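PDB 2P3E: diaminopimelate decarboxylase from Aquifex aeolicus, which probably catalyses the pyridoxal-phosphate-dependent decarboxylation of meso-diaminopimelate to L-lysine, the last step of lysine biosynthesis by the diaminopimelate pathway. Local coordinates for residues B[7-18]-B[325-333]. Sequence-based numbering, arbitrary orientation.
Sequences YNPYLEYRDGEL and YHHIIPVET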
loop_
_atom_site.group_PDB
_atom_site.type_symbol
_atom_site.label_atom_id
_atom_site.label_comp_id
_atom_site.label_asym_id
_atom_site.label_seq_id
_atom_site.Cartn_x
_atom_site.Cartn_y
_atom_site.Cartn_z
ATOM N N TYR B 7 -26.587 -1.887 -3.494
ATOM C CA TYR B 7 -25.281 -1.721 -2.856
ATOM C C TYR B 7 -25.440 -1.442 -1.372
ATOM O O TYR B 7 -24.863 -2.137 -0.526
ATOM C CB TYR B 7 -24.482 -0.605 -3.544
ATOM C CG TYR B 7 -23.906 -1.017 -4.867
ATOM C CD1 TYR B 7 -22.752 -1.791 -4.926
ATOM C CD2 TYR B 7 -24.516 -0.636 -6.071
ATOM C CE1 TYR B 7 -22.225 -2.202 -6.124
ATOM C CE2 TYR B 7 -23.992 -1.033 -7.289
ATOM C CZ TYR B 7 -22.832 -1.807 -7.309
ATOM O OH TYR B 7 -22.271 -2.202 -8.489
ATOM N N ASN B 8 -26.259 -0.438 -1.055
ATOM C CA ASN B 8 -26.460 0.003 0.317
ATOM C C ASN B 8 -27.830 0.689 0.390
ATOM O O ASN B 8 -28.039 1.718 -0.262
ATOM C CB ASN B 8 -25.332 0.962 0.752
ATOM C CG ASN B 8 -25.383 1.320 2.235
ATOM O OD1 ASN B 8 -26.460 1.537 2.802
ATOM N ND2 ASN B 8 -24.204 1.391 2.879
ATOM N N PRO B 9 -28.766 0.116 1.163
ATOM C CA PRO B 9 -30.126 0.675 1.120
ATOM C C PRO B 9 -30.249 2.025 1.825
ATOM O O PRO B 9 -31.314 2.642 1.769
ATOM C CB PRO B 9 -30.963 -0.398 1.823
ATOM C CG PRO B 9 -30.034 -1.065 2.735
ATOM C CD PRO B 9 -28.678 -1.035 2.074
ATOM N N TYR B 10 -29.163 2.489 2.453
ATOM C CA TYR B 10 -29.124 3.833 3.044
ATOM C C TYR B 10 -28.639 4.905 2.066
ATOM O O TYR B 10 -28.616 6.081 2.409
ATOM C CB TYR B 10 -28.311 3.841 4.339
ATOM C CG TYR B 10 -28.978 3.030 5.415
ATOM C CD1 TYR B 10 -30.026 3.587 6.163
ATOM C CD2 TYR B 10 -28.603 1.708 5.666
ATOM C CE1 TYR B 10 -30.669 2.869 7.126
ATOM C CE2 TYR B 10 -29.250 0.967 6.651
ATOM C CZ TYR B 10 -30.285 1.570 7.376
ATOM O OH TYR B 10 -30.963 0.896 8.363
ATOM N N LEU B 11 -28.287 4.483 0.850
ATOM C CA LEU B 11 -27.907 5.395 -0.216
ATOM C C LEU B 11 -29.122 5.769 -1.056
ATOM O O LEU B 11 -29.917 4.906 -1.444
ATOM C CB LEU B 11 -26.872 4.758 -1.150
ATOM C CG LEU B 11 -25.378 4.755 -0.822
ATOM C CD1 LEU B 11 -24.661 3.828 -1.801
ATOM C CD2 LEU B 11 -24.809 6.169 -0.908
ATOM N N GLU B 12 -29.237 7.051 -1.370
ATOM C CA GLU B 12 -30.288 7.511 -2.272
ATOM C C GLU B 12 -29.972 8.877 -2.831
ATOM O O GLU B 12 -29.301 9.690 -2.182
ATOM C CB GLU B 12 -31.648 7.568 -1.551
ATOM C CG GLU B 12 -31.680 8.480 -0.358
ATOM C CD GLU B 12 -33.089 8.681 0.198
ATOM O OE1 GLU B 12 -33.935 7.760 0.067
ATOM O OE2 GLU B 12 -33.345 9.763 0.763
ATOM N N TYR B 13 -30.474 9.128 -4.036
ATOM C CA TYR B 13 -30.519 10.476 -4.567
ATOM C C TYR B 13 -31.779 11.202 -4.089
ATOM O O TYR B 13 -32.870 10.618 -4.063
ATOM C CB TYR B 13 -30.481 10.447 -6.082
ATOM C CG TYR B 13 -29.122 10.156 -6.676
ATOM C CD1 TYR B 13 -28.099 11.107 -6.636
ATOM C CD2 TYR B 13 -28.871 8.945 -7.311
ATOM C CE1 TYR B 13 -26.847 10.847 -7.202
ATOM C CE2 TYR B 13 -27.628 8.677 -7.887
ATOM C CZ TYR B 13 -26.616 9.632 -7.816
ATOM O OH TYR B 13 -25.399 9.355 -8.391
ATOM N N ARG B 14 -31.606 12.457 -3.677
ATOM C CA ARG B 14 -32.715 13.347 -3.302
ATOM C C ARG B 14 -32.568 14.619 -4.129
ATOM O O ARG B 14 -31.660 15.428 -3.866
ATOM C CB ARG B 14 -32.649 13.734 -1.824
ATOM C CG ARG B 14 -32.797 12.611 -0.819
ATOM C CD ARG B 14 -32.869 13.204 0.601
ATOM N NE ARG B 14 -32.926 12.178 1.631
ATOM C CZ ARG B 14 -32.983 12.417 2.938
ATOM N NH1 ARG B 14 -33.013 13.665 3.408
ATOM N NH2 ARG B 14 -33.029 11.392 3.776
ATOM N N ASP B 15 -33.443 14.790 -5.126
ATOM C CA ASP B 15 -33.410 15.958 -6.030
ATOM C C ASP B 15 -32.033 16.136 -6.702
ATOM O O ASP B 15 -31.483 17.237 -6.744
ATOM C CB ASP B 15 -33.834 17.230 -5.271
ATOM C CG ASP B 15 -33.917 18.460 -6.165
ATOM O OD1 ASP B 15 -34.380 18.345 -7.321
ATOM O OD2 ASP B 15 -33.510 19.544 -5.701
ATOM N N GLY B 16 -31.478 15.032 -7.199
ATOM C CA GLY B 16 -30.202 15.038 -7.925
ATOM C C GLY B 16 -28.956 14.990 -7.047
ATOM O O GLY B 16 -27.843 15.008 -7.564
ATOM N N GLU B 17 -29.142 14.932 -5.726
ATOM C CA GLU B 17 -28.026 14.938 -4.762
ATOM C C GLU B 17 -27.928 13.623 -3.995
ATOM O O GLU B 17 -28.927 13.126 -3.465
ATOM C CB GLU B 17 -28.158 16.098 -3.769
ATOM C CG GLU B 17 -27.916 17.491 -4.372
ATOM C CD GLU B 17 -26.439 17.823 -4.593
ATOM O OE1 GLU B 17 -25.541 17.015 -4.209
ATOM O OE2 GLU B 17 -26.173 18.909 -5.150
ATOM N N LEU B 18 -26.716 13.076 -3.922
ATOM C CA LEU B 18 -26.492 11.796 -3.244
ATOM C C LEU B 18 -26.465 11.977 -1.724
ATOM O O LEU B 18 -25.794 12.874 -1.205
ATOM C CB LEU B 18 -25.200 11.114 -3.753
ATOM C CG LEU B 18 -24.982 9.648 -3.324
ATOM C CD1 LEU B 18 -26.004 8.707 -3.943
ATOM C CD2 LEU B 18 -23.562 9.181 -3.674
ATOM N N TYR B 325 -13.200 -4.094 -9.755
ATOM C CA TYR B 325 -14.305 -3.221 -10.088
ATOM C C TYR B 325 -14.900 -2.605 -8.808
ATOM O O TYR B 325 -15.359 -3.321 -7.893
ATOM C CB TYR B 325 -15.402 -4.002 -10.860
ATOM C CG TYR B 325 -16.554 -3.126 -11.320
ATOM C CD1 TYR B 325 -16.666 -2.720 -12.656
ATOM C CD2 TYR B 325 -17.510 -2.663 -10.412
ATOM C CE1 TYR B 325 -17.698 -1.884 -13.063
ATOM C CE2 TYR B 325 -18.558 -1.843 -10.822
ATOM C CZ TYR B 325 -18.642 -1.462 -12.143
ATOM O OH TYR B 325 -19.672 -0.647 -12.530
ATOM N N HIS B 326 -14.893 -1.279 -8.764
ATOM C CA HIS B 326 -15.703 -0.501 -7.832
ATOM C C HIS B 326 -16.640 0.395 -8.652
ATOM O O HIS B 326 -16.195 1.085 -9.566
ATOM C CB HIS B 326 -14.818 0.376 -6.933
ATOM C CG HIS B 326 -14.074 -0.399 -5.888
ATOM N ND1 HIS B 326 -14.481 -0.455 -4.572
ATOM C CD2 HIS B 326 -12.954 -1.162 -5.972
ATOM C CE1 HIS B 326 -13.651 -1.231 -3.889
ATOM N NE2 HIS B 326 -12.715 -1.667 -4.713
ATOM N N HIS B 327 -17.920 0.365 -8.314
ATOM C CA HIS B 327 -18.910 1.225 -8.952
ATOM C C HIS B 327 -18.642 2.681 -8.567
ATOM O O HIS B 327 -18.382 2.990 -7.395
ATOM C CB HIS B 327 -20.325 0.790 -8.574
ATOM C CG HIS B 327 -21.389 1.270 -9.525
ATOM N ND1 HIS B 327 -21.382 0.962 -10.866
ATOM C CD2 HIS B 327 -22.500 2.018 -9.317
ATOM C CE1 HIS B 327 -22.433 1.517 -11.453
ATOM N NE2 HIS B 327 -23.136 2.152 -10.531
ATOM N N ILE B 328 -18.650 3.560 -9.573
ATOM C CA ILE B 328 -18.382 4.990 -9.361
ATOM C C ILE B 328 -19.543 5.823 -9.935
ATOM O O ILE B 328 -19.892 5.671 -11.110
ATOM C CB ILE B 328 -17.030 5.445 -9.981
ATOM C CG1 ILE B 328 -15.869 4.587 -9.412
ATOM C CG2 ILE B 328 -16.797 6.937 -9.728
ATOM C CD1 ILE B 328 -14.488 4.940 -9.943
ATOM N N ILE B 329 -20.110 6.684 -9.092
ATOM C CA ILE B 329 -21.281 7.479 -9.435
ATOM C C ILE B 329 -21.050 8.942 -9.069
ATOM O O ILE B 329 -20.280 9.237 -8.133
ATOM C CB ILE B 329 -22.562 6.956 -8.721
ATOM C CG1 ILE B 329 -22.412 7.049 -7.187
ATOM C CG2 ILE B 329 -22.859 5.529 -9.187
ATOM C CD1 ILE B 329 -23.641 6.610 -6.366
ATOM N N PRO B 330 -21.725 9.865 -9.785
ATOM C CA PRO B 330 -21.628 11.271 -9.397
ATOM C C PRO B 330 -22.428 11.573 -8.123
ATOM O O PRO B 330 -23.481 10.958 -7.859
ATOM C CB PRO B 330 -22.177 12.010 -10.626
ATOM C CG PRO B 330 -23.202 11.047 -11.211
ATOM C CD PRO B 330 -22.609 9.673 -10.962
ATOM N N VAL B 331 -21.893 12.460 -7.297
ATOM C CA VAL B 331 -22.603 12.923 -6.110
ATOM C C VAL B 331 -23.802 13.808 -6.546
ATOM O O VAL B 331 -24.830 13.835 -5.868
ATOM C CB VAL B 331 -21.627 13.667 -5.140
ATOM C CG1 VAL B 331 -22.367 14.479 -4.053
ATOM C CG2 VAL B 331 -20.628 12.669 -4.507
ATOM N N GLU B 332 -23.642 14.508 -7.674
ATOM C CA GLU B 332 -24.729 15.287 -8.300
ATOM C C GLU B 332 -25.072 14.708 -9.680
ATOM O O GLU B 332 -24.224 14.697 -10.575
ATOM C CB GLU B 332 -24.341 16.772 -8.455
ATOM C CG GLU B 332 -24.284 17.600 -7.171
ATOM C CD GLU B 332 -24.297 19.123 -7.415
ATOM O OE1 GLU B 332 -24.360 19.574 -8.578
ATOM O OE2 GLU B 332 -24.240 19.896 -6.432
ATOM N N THR B 333 -26.296 14.199 -9.844
ATOM C CA THR B 333 -26.819 13.844 -11.181
ATOM C C THR B 333 -27.363 15.109 -11.846
ATOM O O THR B 333 -28.122 15.858 -11.222
ATOM C CB THR B 333 -28.040 12.903 -11.140
ATOM O OG1 THR B 333 -28.044 12.076 -9.970
ATOM C CG2 THR B 333 -28.125 12.035 -12.420
#
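Leu18 and Ile329 form the apolar centre, their side chains crossing at about a right angle with Leu18 CD2 3.7 Å from Ile329 CD1; Leu4 of helix 3-7 touches both. Beside it, the Tyr7 and His327 rings lie near parallel but slid apart, and Tyr7 OH bonds to Tyr249 O. Tyr13 lies between this centre and the polar edge. Leu18 CD1 sits over the middle of one ring face, while Thr333 OG1 lies over the opposite face, offset toward the rim. With CG anti to its carbonyl carbon (chi1 -76°), the ring points its edge at the carbonyls of Pro330 and Val331, and Tyr13 OH donates to Pro330 O at 2.6 Å, in the carbonyl plane. A phenylalanine here would probably leave Pro330 O without this donor. Outward, the hairpin of strands 11-14 and 17-20 binds backbone to backbone: Leu18 N gives to Val331 O (2.8 Å) and Thr333 N to Gly16 O (2.9 Å), a single bridge centred on Glu17 and Glu332. At the polar edge those two side chains run side by side, carboxylate planes 89° apart, and Lys26 forms a salt bridge with Glu332. The N-terminal hairpin is thus joined to the sheet carrying strand 328-330 by an apolar centre edged by hydrogen bonds, and Lys26 probably eases the crowding of negative charge there.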